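Local structure of tudor domain-containing protein 1 (Mus musculus, 4B9W) at residues Y27-F32 against E146-F151; S93-V98 against E108-Q113; H99-G104 against L124-M129; V156-Q161 against D178-Y183. The protein scaffolds germline Piwi proteins by binding their methylated arginines, here through its third extended Tudor domain, and so supports piRNA-guided repression of transposons during spermatogenesis. One frame throughout, in Å; residues are numbered along the deposited sequence.

Contact 1 (Y27-F32 against E146-F151); sequences YSPGEF and EATARF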
loop_
_atom_site.group_PDB
_atom_site.type_symbol
_atom_site.label_atom_id
_atom_site.label_comp_id
_atom_site.label_asym_id
_atom_site.label_seq_id
_atom_site.Cartn_x
_atom_site.Cartn_y
_atom_site.Cartn_z
ATOM N N TYR A 27 -1.877 -10.136 -6.789
ATOM C CA TYR A 27 -1.692 -8.780 -7.258
ATOM C C TYR A 27 -0.668 -8.724 -8.365
ATOM O O TYR A 27 -0.843 -7.956 -9.305
ATOM C CB TYR A 27 -1.251 -7.866 -6.118
ATOM C CG TYR A 27 -2.241 -7.714 -5.016
ATOM C CD1 TYR A 27 -3.252 -6.767 -5.093
ATOM C CD2 TYR A 27 -2.178 -8.518 -3.880
ATOM C CE1 TYR A 27 -4.162 -6.612 -4.063
ATOM C CE2 TYR A 27 -3.089 -8.375 -2.857
ATOM C CZ TYR A 27 -4.074 -7.419 -2.949
ATOM O OH TYR A 27 -4.972 -7.290 -1.925
ATOM N N SER A 28 0.404 -9.521 -8.240
ATOM C CA SER A 28 1.496 -9.604 -9.237
ATOM C C SER A 28 2.392 -10.806 -8.971
ATOM O O SER A 28 2.199 -11.510 -7.994
ATOM C CB SER A 28 2.381 -8.328 -9.239
ATOM O OG SER A 28 3.210 -8.228 -8.097
ATOM N N PRO A 29 3.406 -11.025 -9.823
ATOM C CA PRO A 29 4.453 -11.984 -9.473
ATOM C C PRO A 29 5.298 -11.583 -8.285
ATOM O O PRO A 29 6.005 -12.439 -7.752
ATOM C CB PRO A 29 5.318 -12.035 -10.739
ATOM C CG PRO A 29 4.383 -11.706 -11.833
ATOM C CD PRO A 29 3.506 -10.632 -11.239
ATOM N N GLY A 30 5.247 -10.312 -7.877
ATOM C CA GLY A 30 6.001 -9.827 -6.735
ATOM C C GLY A 30 5.178 -9.719 -5.459
ATOM O O GLY A 30 5.690 -9.336 -4.393
ATOM N N GLU A 31 3.903 -10.071 -5.580
ATOM C CA GLU A 31 2.957 -9.889 -4.509
ATOM C C GLU A 31 1.721 -10.768 -4.682
ATOM O O GLU A 31 0.733 -10.380 -5.320
ATOM C CB GLU A 31 2.559 -8.424 -4.474
ATOM C CG GLU A 31 1.626 -8.048 -3.346
ATOM C CD GLU A 31 1.182 -6.593 -3.444
ATOM O OE1 GLU A 31 1.239 -5.981 -4.549
ATOM O OE2 GLU A 31 0.751 -6.065 -2.420
ATOM N N PHE A 32 1.762 -11.937 -4.076
ATOM C CA PHE A 32 0.610 -12.790 -4.060
ATOM C C PHE A 32 0.557 -13.510 -2.739
ATOM O O PHE A 32 1.551 -13.582 -2.024
ATOM C CB PHE A 32 0.614 -13.776 -5.239
ATOM C CG PHE A 32 1.784 -14.721 -5.253
ATOM C CD1 PHE A 32 3.020 -14.309 -5.701
ATOM C CD2 PHE A 32 1.637 -16.048 -4.808
ATOM C CE1 PHE A 32 4.102 -15.183 -5.711
ATOM C CE2 PHE A 32 2.708 -16.920 -4.818
ATOM C CZ PHE A 32 3.940 -16.489 -5.284
ATOM N N GLU A 146 -0.320 -8.122 -18.361
ATOM C CA GLU A 146 0.009 -9.345 -19.133
ATOM C C GLU A 146 0.841 -10.328 -18.323
ATOM O O GLU A 146 0.526 -11.509 -18.287
ATOM C CB GLU A 146 0.753 -8.994 -20.456
ATOM C CG GLU A 146 0.588 -10.020 -21.587
ATOM C CD GLU A 146 1.525 -9.782 -22.784
ATOM O OE1 GLU A 146 2.202 -8.732 -22.840
ATOM O OE2 GLU A 146 1.599 -10.657 -23.684
ATOM N N ALA A 147 1.905 -9.843 -17.669
ATOM C CA ALA A 147 2.742 -10.713 -16.816
ATOM C C ALA A 147 1.903 -11.257 -15.662
ATOM O O ALA A 147 1.960 -12.447 -15.317
ATOM C CB ALA A 147 3.959 -9.970 -16.300
ATOM N N THR A 148 1.073 -10.399 -15.087
ATOM C CA THR A 148 0.240 -10.823 -13.956
ATOM C C THR A 148 -0.856 -11.816 -14.380
ATOM O O THR A 148 -1.064 -12.837 -13.715
ATOM C CB THR A 148 -0.305 -9.597 -13.189
ATOM O OG1 THR A 148 0.806 -8.844 -12.669
ATOM C CG2 THR A 148 -1.197 -10.029 -12.041
ATOM N N ALA A 149 -1.527 -11.556 -15.495
ATOM C CA ALA A 149 -2.564 -12.472 -15.983
ATOM C C ALA A 149 -1.986 -13.826 -16.450
ATOM O O ALA A 149 -2.625 -14.895 -16.294
ATOM C CB ALA A 149 -3.392 -11.809 -17.077
ATOM N N ARG A 150 -0.778 -13.812 -16.994
ATOM C CA ARG A 150 -0.143 -15.073 -17.352
ATOM C C ARG A 150 0.153 -15.888 -16.088
ATOM O O ARG A 150 -0.150 -17.075 -16.029
ATOM C CB ARG A 150 1.122 -14.862 -18.202
ATOM C CG ARG A 150 1.830 -16.159 -18.602
ATOM C CD ARG A 150 0.874 -17.252 -19.093
ATOM N NE ARG A 150 0.439 -17.073 -20.481
ATOM C CZ ARG A 150 -0.790 -17.323 -20.967
ATOM N NH1 ARG A 150 -1.824 -17.734 -20.207
ATOM N NH2 ARG A 150 -1.006 -17.130 -22.248
ATOM N N PHE A 151 0.715 -15.229 -15.071
ATOM C CA PHE A 151 0.991 -15.839 -13.778
ATOM C C PHE A 151 -0.281 -16.473 -13.207
ATOM O O PHE A 151 -0.252 -17.633 -12.821
ATOM C CB PHE A 151 1.626 -14.778 -12.824
ATOM C CG PHE A 151 1.972 -15.276 -11.430
ATOM C CD1 PHE A 151 2.455 -16.560 -11.199
ATOM C CD2 PHE A 151 1.887 -14.402 -10.348
ATOM C CE1 PHE A 151 2.784 -16.977 -9.915
ATOM C CE2 PHE A 151 2.209 -14.814 -9.067
ATOM C CZ PHE A 151 2.668 -16.110 -8.852
HETATM O O HOH W 1 -0.044 -6.444 -12.264
#
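Phe151, on helix 145-155, reaches across to the turn that leads into strand 31-36 and meets Ser28, Pro29 and Phe32. With CG anti to its backbone N (chi1 -180°), the ring leaves the helix and runs antiparallel to the Pro29 side chain. Beyond CB and CG, CD2 is the first ring atom to arrive: it lies 3.6 Å from Pro29 CA and 4.0 Å from Pro29 CG. The next atom along, CE2, sits 3.5 Å from the carbonyl O of Ser28 and equally near Phe32 CD1. At the tip, CZ stands 3.5 Å above the plane of the Phe32 ring, over its centre. The pair is an edge-to-face (T-shaped) stack with centroids 4.9 Å apart and planes at 80°. One turn of helix earlier, Thr148 CG2 is 3.5 Å from Tyr27 O, and Thr148 OG1 packs against Pro29 CD. A water is hydrogen-bonded to Thr148 OG1 and weakly to Tyr27 O, while the same OG1 is hydrogen-bonded to Thr144 O. The turn itself is type I, from Ser28 to Glu31, with an ST turn in which Ser28 OG accepts from Gly30 N; Tyr27 and Ser28 face Glu31 as a classic beta bulge. Away from the helix, Glu31 OE2 pairs with a basic side chain of the bound peptide. Apart from the weak water link, helix and turn are therefore joined by buried aromatic and apolar packing, while the turn's polar groups serve its own shape, the peptide and backbone bonds to Leu133 and Cys131 of strand 129-133.

Contact 2 (S93-V98 against E108-Q113); sequences SGNVKV and EVTTDQ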
loop_
_atom_site.group_PDB
_atom_site.type_symbol
_atom_site.label_atom_id
_atom_site.label_comp_id
_atom_site.label_asym_id
_atom_site.label_seq_id
_atom_site.Cartn_x
_atom_site.Cartn_y
_atom_site.Cartn_z
ATOM N N SER A 93 -13.904 9.953 5.906
ATOM C CA SER A 93 -15.317 9.597 5.997
ATOM C C SER A 93 -15.702 8.948 7.296
ATOM O O SER A 93 -16.884 8.945 7.653
ATOM C CB SER A 93 -15.698 8.649 4.857
ATOM O OG SER A 93 -14.865 7.512 4.863
ATOM N N GLY A 94 -14.730 8.353 7.987
ATOM C CA GLY A 94 -15.016 7.518 9.171
ATOM C C GLY A 94 -14.929 6.036 8.857
ATOM O O GLY A 94 -14.945 5.199 9.754
ATOM N N ASN A 95 -14.846 5.691 7.583
ATOM C CA ASN A 95 -14.643 4.283 7.207
ATOM C C ASN A 95 -13.230 3.834 7.476
ATOM O O ASN A 95 -12.332 4.655 7.656
ATOM C CB ASN A 95 -14.984 4.064 5.737
ATOM C CG ASN A 95 -16.458 4.155 5.487
ATOM O OD1 ASN A 95 -17.219 4.443 6.402
ATOM N ND2 ASN A 95 -16.868 3.923 4.250
ATOM N N VAL A 96 -13.047 2.523 7.499
ATOM C CA VAL A 96 -11.789 1.902 7.899
ATOM C C VAL A 96 -11.414 0.871 6.814
ATOM O O VAL A 96 -12.273 0.085 6.380
ATOM C CB VAL A 96 -11.944 1.203 9.287
ATOM C CG1 VAL A 96 -10.659 0.517 9.707
ATOM C CG2 VAL A 96 -12.370 2.188 10.381
ATOM N N LYS A 97 -10.160 0.883 6.350
ATOM C CA LYS A 97 -9.670 -0.215 5.503
ATOM C C LYS A 97 -9.043 -1.284 6.340
ATOM O O LYS A 97 -8.224 -1.011 7.220
ATOM C CB LYS A 97 -8.661 0.241 4.460
ATOM C CG LYS A 97 -9.296 1.127 3.427
ATOM C CD LYS A 97 -8.456 1.239 2.196
ATOM C CE LYS A 97 -9.163 2.132 1.209
ATOM N NZ LYS A 97 -8.233 2.523 0.128
ATOM N N VAL A 98 -9.414 -2.514 6.032
ATOM C CA VAL A 98 -8.966 -3.654 6.786
ATOM C C VAL A 98 -8.244 -4.641 5.881
ATOM O O VAL A 98 -8.651 -4.835 4.734
ATOM C CB VAL A 98 -10.144 -4.345 7.488
ATOM C CG1 VAL A 98 -10.689 -3.423 8.560
ATOM C CG2 VAL A 98 -11.222 -4.752 6.473
ATOM N N GLU A 108 -12.403 -1.641 2.146
ATOM C CA GLU A 108 -12.964 -0.532 2.913
ATOM C C GLU A 108 -14.313 -0.921 3.515
ATOM O O GLU A 108 -15.234 -1.298 2.778
ATOM C CB GLU A 108 -13.162 0.673 2.018
ATOM C CG GLU A 108 -13.736 1.871 2.767
ATOM C CD GLU A 108 -13.769 3.121 1.924
ATOM O OE1 GLU A 108 -12.995 3.192 0.957
ATOM O OE2 GLU A 108 -14.565 4.037 2.236
ATOM N N VAL A 109 -14.422 -0.835 4.846
ATOM C CA VAL A 109 -15.659 -1.143 5.554
ATOM C C VAL A 109 -16.131 0.035 6.423
ATOM O O VAL A 109 -15.397 1.020 6.641
ATOM C CB VAL A 109 -15.535 -2.437 6.391
ATOM C CG1 VAL A 109 -15.177 -3.620 5.495
ATOM C CG2 VAL A 109 -14.506 -2.305 7.511
ATOM N N THR A 110 -17.392 -0.042 6.837
ATOM C CA THR A 110 -17.968 0.887 7.782
ATOM C C THR A 110 -17.816 0.331 9.202
ATOM O O THR A 110 -17.437 -0.853 9.402
ATOM C CB THR A 110 -19.481 1.072 7.515
ATOM O OG1 THR A 110 -20.153 -0.180 7.707
ATOM C CG2 THR A 110 -19.741 1.598 6.100
ATOM N N THR A 111 -18.167 1.160 10.182
ATOM C CA THR A 111 -18.051 0.788 11.595
ATOM C C THR A 111 -18.993 -0.337 12.031
ATOM O O THR A 111 -18.673 -1.081 12.960
ATOM C CB THR A 111 -18.241 2.002 12.514
ATOM O OG1 THR A 111 -19.365 2.782 12.072
ATOM C CG2 THR A 111 -17.002 2.856 12.486
ATOM N N ASP A 112 -20.133 -0.484 11.364
ATOM C CA ASP A 112 -21.010 -1.622 11.620
ATOM C C ASP A 112 -20.455 -2.935 11.075
ATOM O O ASP A 112 -21.000 -3.990 11.359
ATOM C CB ASP A 112 -22.382 -1.410 10.997
ATOM C CG ASP A 112 -23.170 -0.321 11.677
ATOM O OD1 ASP A 112 -22.814 0.110 12.791
ATOM O OD2 ASP A 112 -24.164 0.117 11.073
ATOM N N GLN A 113 -19.398 -2.864 10.277
ATOM C CA GLN A 113 -18.825 -4.032 9.645
ATOM C C GLN A 113 -17.530 -4.476 10.369
ATOM O O GLN A 113 -16.777 -5.316 9.871
ATOM C CB GLN A 113 -18.591 -3.735 8.160
ATOM C CG GLN A 113 -19.871 -3.584 7.356
ATOM C CD GLN A 113 -19.655 -3.219 5.883
ATOM O OE1 GLN A 113 -18.722 -2.494 5.522
ATOM N NE2 GLN A 113 -20.536 -3.722 5.024
HETATM O O HOH W 2 -18.251 4.149 8.927
#
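The amide of Asn95 and the carboxylate of Glu108 stand at 70° to each other and are joined by one bond, Asn95 ND2 donating to Glu108 OE2 over 3.1 Å. The acceptor lies close to the amide plane, and OE2 receives the bond on its anti lone pair. Over one face of the amide come both Thr110 CG2, 3.8 Å from Asn95 OD1, and Val109 O, which is 3.2 Å from Asn95 CB. Asn95 OD1 also takes a bond from a water that accepts from Thr111 N. Glu108 reaches the amide through an extended chain whose CG points directly away from the backbone N (chi1 -179°). Its other oxygen, OE1, stays 4.9 Å from Lys97 NZ, too far for a salt bridge. Behind these groups strands 96-100 and 106-109 form an antiparallel hairpin. Val96 and Val109 are a hydrogen-bonded pair, joined by Val96 N to Val109 O at 2.9 Å and Val109 N to Val96 O at 2.8 Å; Lys97 and Glu108 are the neighbouring non-hydrogen-bonded pair. Val98 CG1 touches Val109 CG2, and both valines pack on Leu114, as does Val96. Ahead of the strand, Ser93 OG accepts from Asn95 N in an ST turn. Valines thus build the interior of this Tudor barrel sheet, Lys97 and Glu108 share its other face, and the single direct side-chain hydrogen bond ties Asn95, just before the strand, to the edge strand.

Contact 3 (H99-G104 against L124-M129); sequences HFVDYG and LPFQGM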
loop_
_atom_site.group_PDB
_atom_site.type_symbol
_atom_site.label_atom_id
_atom_site.label_comp_id
_atom_site.label_asym_id
_atom_site.label_seq_id
_atom_site.Cartn_x
_atom_site.Cartn_y
_atom_site.Cartn_z
ATOM N N HIS A 99 -7.164 -5.211 6.413
ATOM C CA HIS A 99 -6.421 -6.302 5.809
ATOM C C HIS A 99 -6.933 -7.612 6.310
ATOM O O HIS A 99 -6.785 -7.940 7.487
ATOM C CB HIS A 99 -4.942 -6.190 6.162
ATOM C CG HIS A 99 -4.102 -7.243 5.504
ATOM N ND1 HIS A 99 -3.528 -7.055 4.291
ATOM C CD2 HIS A 99 -3.813 -8.540 5.886
ATOM C CE1 HIS A 99 -2.869 -8.188 3.944
ATOM N NE2 HIS A 99 -3.055 -9.092 4.931
ATOM N N PHE A 100 -7.565 -8.387 5.434
ATOM C CA PHE A 100 -8.030 -9.722 5.820
ATOM C C PHE A 100 -6.841 -10.689 5.937
ATOM O O PHE A 100 -6.283 -11.115 4.935
ATOM C CB PHE A 100 -9.105 -10.207 4.817
ATOM C CG PHE A 100 -10.414 -9.494 4.979
ATOM C CD1 PHE A 100 -11.255 -9.825 6.026
ATOM C CD2 PHE A 100 -10.801 -8.482 4.109
ATOM C CE1 PHE A 100 -12.461 -9.160 6.215
ATOM C CE2 PHE A 100 -11.999 -7.814 4.286
ATOM C CZ PHE A 100 -12.835 -8.157 5.340
ATOM N N VAL A 101 -6.456 -11.011 7.179
ATOM C CA VAL A 101 -5.151 -11.624 7.491
ATOM C C VAL A 101 -4.982 -13.081 7.056
ATOM O O VAL A 101 -3.856 -13.564 6.893
ATOM C CB VAL A 101 -4.819 -11.535 9.000
ATOM C CG1 VAL A 101 -4.659 -10.089 9.442
ATOM C CG2 VAL A 101 -5.870 -12.227 9.848
ATOM N N ASP A 102 -6.089 -13.781 6.868
ATOM C CA ASP A 102 -6.025 -15.160 6.390
ATOM C C ASP A 102 -6.145 -15.308 4.867
ATOM O O ASP A 102 -6.158 -16.437 4.379
ATOM C CB ASP A 102 -7.108 -15.983 7.075
ATOM C CG ASP A 102 -6.883 -16.103 8.568
ATOM O OD1 ASP A 102 -5.790 -16.556 8.988
ATOM O OD2 ASP A 102 -7.829 -15.795 9.310
ATOM N N TYR A 103 -6.220 -14.191 4.125
ATOM C CA TYR A 103 -6.416 -14.239 2.645
ATOM C C TYR A 103 -5.545 -13.234 1.871
ATOM O O TYR A 103 -5.079 -13.547 0.788
ATOM C CB TYR A 103 -7.917 -14.068 2.274
ATOM C CG TYR A 103 -8.798 -15.120 2.951
ATOM C CD1 TYR A 103 -9.294 -14.904 4.234
ATOM C CD2 TYR A 103 -9.092 -16.333 2.328
ATOM C CE1 TYR A 103 -10.051 -15.859 4.885
ATOM C CE2 TYR A 103 -9.874 -17.286 2.950
ATOM C CZ TYR A 103 -10.338 -17.048 4.252
ATOM O OH TYR A 103 -11.098 -17.988 4.927
ATOM N N GLY A 104 -5.355 -12.031 2.414
ATOM C CA GLY A 104 -4.424 -11.066 1.854
ATOM C C GLY A 104 -5.052 -9.901 1.123
ATOM O O GLY A 104 -4.332 -9.021 0.651
ATOM N N LEU A 124 -4.777 -19.580 16.148
ATOM C CA LEU A 124 -4.376 -20.049 14.834
ATOM C C LEU A 124 -3.510 -18.965 14.166
ATOM O O LEU A 124 -3.876 -17.797 14.143
ATOM C CB LEU A 124 -5.610 -20.341 13.993
ATOM C CG LEU A 124 -5.410 -20.978 12.628
ATOM C CD1 LEU A 124 -5.019 -22.455 12.750
ATOM C CD2 LEU A 124 -6.682 -20.791 11.816
ATOM N N PRO A 125 -2.327 -19.337 13.660
ATOM C CA PRO A 125 -1.511 -18.314 12.983
ATOM C C PRO A 125 -2.264 -17.722 11.807
ATOM O O PRO A 125 -3.068 -18.415 11.183
ATOM C CB PRO A 125 -0.272 -19.099 12.496
ATOM C CG PRO A 125 -0.223 -20.308 13.377
ATOM C CD PRO A 125 -1.632 -20.627 13.782
ATOM N N PHE A 126 -1.990 -16.456 11.496
ATOM C CA PHE A 126 -2.541 -15.839 10.298
ATOM C C PHE A 126 -2.064 -16.566 9.043
ATOM O O PHE A 126 -0.880 -16.874 8.893
ATOM C CB PHE A 126 -2.232 -14.331 10.241
ATOM C CG PHE A 126 -2.874 -13.508 11.348
ATOM C CD1 PHE A 126 -3.802 -14.051 12.246
ATOM C CD2 PHE A 126 -2.555 -12.151 11.484
ATOM C CE1 PHE A 126 -4.368 -13.268 13.241
ATOM C CE2 PHE A 126 -3.129 -11.369 12.487
ATOM C CZ PHE A 126 -4.025 -11.928 13.367
ATOM N N GLN A 127 -3.011 -16.838 8.141
ATOM C CA GLN A 127 -2.812 -17.835 7.064
ATOM C C GLN A 127 -2.572 -17.245 5.682
ATOM O O GLN A 127 -2.170 -17.967 4.792
ATOM C CB GLN A 127 -4.020 -18.761 6.969
ATOM C CG GLN A 127 -4.226 -19.685 8.145
ATOM C CD GLN A 127 -3.111 -20.692 8.328
ATOM O OE1 GLN A 127 -2.625 -21.275 7.363
ATOM N NE2 GLN A 127 -2.706 -20.916 9.584
ATOM N N GLY A 128 -2.845 -15.958 5.489
ATOM C CA GLY A 128 -2.582 -15.297 4.223
ATOM C C GLY A 128 -1.137 -14.832 4.186
ATOM O O GLY A 128 -0.802 -13.718 4.633
ATOM N N MET A 129 -0.279 -15.695 3.661
ATOM C CA MET A 129 1.152 -15.446 3.682
ATOM C C MET A 129 1.567 -14.715 2.426
ATOM O O MET A 129 1.376 -15.253 1.324
ATOM C CB MET A 129 1.885 -16.792 3.763
ATOM C CG MET A 129 1.597 -17.557 5.048
ATOM S SD MET A 129 2.005 -16.556 6.505
ATOM C CE MET A 129 3.658 -15.978 6.060
HETATM O O HOH W 3 -2.748 -11.945 4.831
#
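Val101 lies over one face of the Phe126 ring, the two side chains crossing at a slant. Its CG2 lies 3.5 Å from the ring centroid and 9° off the normal, a CH-pi contact, while CG1 and CB reach toward the CD2 side, CB to CD2 being 3.4 Å. A chi1 of -64°, with CG opposite the carbonyl carbon, brings the Phe126 ring over to the valine, and a chi2 near 0° sets its face. Trp8 stacks with the same ring and Trp10 meets it edge-to-face. With an alanine here in place of Phe126, Val101 would probably lose its aromatic seat and both tryptophans their partner. Next to the ring, Asp102 reaches over to the backbone of Gln127 and uses the anti lone pair of OD1 to accept from Gln127 N over 2.9 Å. The same oxygen forms a salt bridge with Arg84, whose positive charge is likely to keep this buried carboxylate ionised. Backbone completes the join: Gly128 N donates to Val101 O over 3.0 Å. A water donates to Val101 O and Gly128 O and also bonds to His99 NE2. Gly128 comes so near that a side chain there would clash with Val101 O and Tyr103 N. Elsewhere on residues 99-104, Phe100 and Tyr103 pack against the modified side chain of the bound peptide, consistent with the dimethylarginine in an aromatic cage. The arrangement thus joins the back of that ligand-binding Tudor turn to the linker entering strand 129-133 in this extended Tudor domain.

Contact 4 (V156-Q161 against D178-Y183); sequences VGLKLQ and DLSTPY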
loop_
_atom_site.group_PDB
_atom_site.type_symbol
_atom_site.label_atom_id
_atom_site.label_comp_id
_atom_site.label_asym_id
_atom_site.label_seq_id
_atom_site.Cartn_x
_atom_site.Cartn_y
_atom_site.Cartn_z
ATOM N N VAL A 156 -4.280 -20.638 -11.249
ATOM C CA VAL A 156 -5.718 -20.747 -10.966
ATOM C C VAL A 156 -6.204 -22.217 -10.861
ATOM O O VAL A 156 -5.828 -23.052 -11.682
ATOM C CB VAL A 156 -6.552 -19.976 -12.007
ATOM C CG1 VAL A 156 -6.474 -20.641 -13.384
ATOM C CG2 VAL A 156 -7.993 -19.830 -11.523
ATOM N N GLY A 157 -7.012 -22.532 -9.836
ATOM C CA GLY A 157 -7.574 -23.889 -9.666
ATOM C C GLY A 157 -6.576 -25.021 -9.440
ATOM O O GLY A 157 -6.902 -26.199 -9.583
ATOM N N LEU A 158 -5.366 -24.663 -9.027
ATOM C CA LEU A 158 -4.231 -25.581 -8.955
ATOM C C LEU A 158 -3.613 -25.547 -7.558
ATOM O O LEU A 158 -3.545 -24.499 -6.939
ATOM C CB LEU A 158 -3.168 -25.143 -9.970
ATOM C CG LEU A 158 -2.149 -26.142 -10.509
ATOM C CD1 LEU A 158 -2.806 -27.441 -11.002
ATOM C CD2 LEU A 158 -1.357 -25.471 -11.634
ATOM N N LYS A 159 -3.170 -26.703 -7.087
ATOM C CA LYS A 159 -2.294 -26.776 -5.936
ATOM C C LYS A 159 -0.880 -26.933 -6.496
ATOM O O LYS A 159 -0.646 -27.770 -7.378
ATOM C CB LYS A 159 -2.687 -27.944 -5.028
ATOM C CG LYS A 159 -1.688 -28.235 -3.915
ATOM C CD LYS A 159 -2.246 -29.238 -2.897
ATOM C CE LYS A 159 -2.449 -30.649 -3.438
ATOM N NZ LYS A 159 -3.272 -31.461 -2.464
ATOM N N LEU A 160 0.048 -26.111 -6.005
ATOM C CA LEU A 160 1.448 -26.125 -6.456
ATOM C C LEU A 160 2.388 -26.453 -5.307
ATOM O O LEU A 160 2.033 -26.253 -4.144
ATOM C CB LEU A 160 1.838 -24.759 -7.077
ATOM C CG LEU A 160 0.939 -24.206 -8.193
ATOM C CD1 LEU A 160 0.007 -23.115 -7.696
ATOM C CD2 LEU A 160 1.758 -23.646 -9.343
ATOM N N GLN A 161 3.572 -26.964 -5.629
ATOM C CA GLN A 161 4.673 -27.074 -4.669
ATOM C C GLN A 161 5.412 -25.738 -4.503
ATOM O O GLN A 161 5.900 -25.150 -5.474
ATOM C CB GLN A 161 5.676 -28.154 -5.123
ATOM C CG GLN A 161 6.933 -28.246 -4.277
ATOM C CD GLN A 161 7.855 -29.361 -4.732
ATOM O OE1 GLN A 161 8.644 -29.184 -5.655
ATOM N NE2 GLN A 161 7.749 -30.519 -4.092
ATOM N N ASP A 178 4.414 -26.536 -10.567
ATOM C CA ASP A 178 3.209 -27.288 -10.863
ATOM C C ASP A 178 3.560 -28.781 -11.083
ATOM O O ASP A 178 4.253 -29.133 -12.020
ATOM C CB ASP A 178 2.576 -26.652 -12.097
ATOM C CG ASP A 178 1.339 -27.374 -12.592
ATOM O OD1 ASP A 178 0.900 -28.371 -11.983
ATOM O OD2 ASP A 178 0.807 -26.925 -13.627
ATOM N N LEU A 179 3.058 -29.643 -10.205
ATOM C CA LEU A 179 3.318 -31.077 -10.264
ATOM C C LEU A 179 2.049 -31.873 -10.573
ATOM O O LEU A 179 1.941 -33.042 -10.228
ATOM C CB LEU A 179 3.931 -31.543 -8.935
ATOM C CG LEU A 179 5.283 -30.902 -8.606
ATOM C CD1 LEU A 179 5.716 -31.151 -7.173
ATOM C CD2 LEU A 179 6.329 -31.409 -9.583
ATOM N N SER A 180 1.094 -31.238 -11.246
ATOM C CA SER A 180 -0.201 -31.844 -11.520
ATOM C C SER A 180 -0.088 -32.862 -12.656
ATOM O O SER A 180 -0.981 -33.676 -12.848
ATOM C CB SER A 180 -1.243 -30.763 -11.854
ATOM O OG SER A 180 -0.866 -30.003 -12.996
ATOM N N THR A 181 1.006 -32.806 -13.416
ATOM C CA THR A 181 1.362 -33.886 -14.339
ATOM C C THR A 181 2.785 -34.410 -14.046
ATOM O O THR A 181 3.508 -33.857 -13.209
ATOM C CB THR A 181 1.245 -33.424 -15.809
ATOM O OG1 THR A 181 2.445 -32.763 -16.202
ATOM C CG2 THR A 181 0.035 -32.473 -16.007
ATOM N N PRO A 182 3.210 -35.478 -14.752
ATOM C CA PRO A 182 4.601 -35.941 -14.617
ATOM C C PRO A 182 5.655 -34.944 -15.110
ATOM O O PRO A 182 6.823 -35.122 -14.815
ATOM C CB PRO A 182 4.628 -37.218 -15.482
ATOM C CG PRO A 182 3.194 -37.630 -15.581
ATOM C CD PRO A 182 2.451 -36.340 -15.673
ATOM N N TYR A 183 5.251 -33.926 -15.862
ATOM C CA TYR A 183 6.159 -32.901 -16.355
ATOM C C TYR A 183 6.106 -31.702 -15.406
ATOM O O TYR A 183 5.148 -30.945 -15.437
ATOM C CB TYR A 183 5.733 -32.494 -17.749
ATOM C CG TYR A 183 6.682 -31.597 -18.510
ATOM C CD1 TYR A 183 7.736 -32.135 -19.238
ATOM C CD2 TYR A 183 6.457 -30.222 -18.599
ATOM C CE1 TYR A 183 8.580 -31.329 -19.974
ATOM C CE2 TYR A 183 7.310 -29.396 -19.318
ATOM C CZ TYR A 183 8.372 -29.959 -20.007
ATOM O OH TYR A 183 9.205 -29.172 -20.756
HETATM O O HOH W 4 1.633 -29.270 -7.941
#
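Residues 156-161 pass from helix 145-155 into strand 160-168 and draw level with the end of strand 171-178, Leu160 and Asp178 having their CA atoms 4.9 Å apart. These two strands form an antiparallel hairpin in the staphylococcal nuclease-like (OB-fold-like) part that flanks the Tudor core, as in other extended Tudor domains; at the end of the second strand Asp178 starts an Asx turn. Its OD1 accepts twice from Ser180: from N at 3.0 Å, met nearly head-on, and from OG at 2.6 Å on the syn lone pair. Leu158 crosses this carboxylate at about a right angle, CD2 lying 3.3 Å from Asp178 OD2 while CD1 rests 3.8 Å from Ser180 CB. OD1 is thus spent on the turn, and the Leu158 methyl lies closest to the other oxygen. Leu160 packs more loosely, its CD2 near Asp178 N and CB. Across the extended chain of Gln161 lies Leu179, whose CD1 is 3.6 Å from Gln161 CB and also touches its amide group. Replacing Asp178 by a leucine would remove the double acceptor, and Ser180 N and OG would probably lose their shared mate and leave the turn free to shift. The backbones of Gln161 and Thr177 are hydrogen-bonded, and Lys185 NZ is hydrogen-bonded to the carbonyls of Asp178 and Tyr183 and to Thr181 OG1. No direct hydrogen bond joins the two segments; a single water bridges them, donating to Lys159 O over 2.8 Å and accepting from Leu179 N over 2.7 Å.

In the fold
Contacts 1 and 3 are buried, contacts 2 and 4 only partly so. Contacts 2 and 3 draw on the same strand, 96-100: one pairs it with an edge strand by regular backbone bonds, the other carries its end into aromatic packing and a carboxylate held by arginine. They lie on the Tudor side, whereas contacts 1 and 4 belong to the neighbouring mixed sheet, tied in sequence by helix 145-155 and strand 160-168, and both lack direct hydrogen bonds between their segments. One point where contacts 1 and 3 touch is the probable bond of Tyr27 OH to Gly104 O. Contacts 2 and 4, about 38 Å apart between centres, lie on opposite sides of the chain's centre.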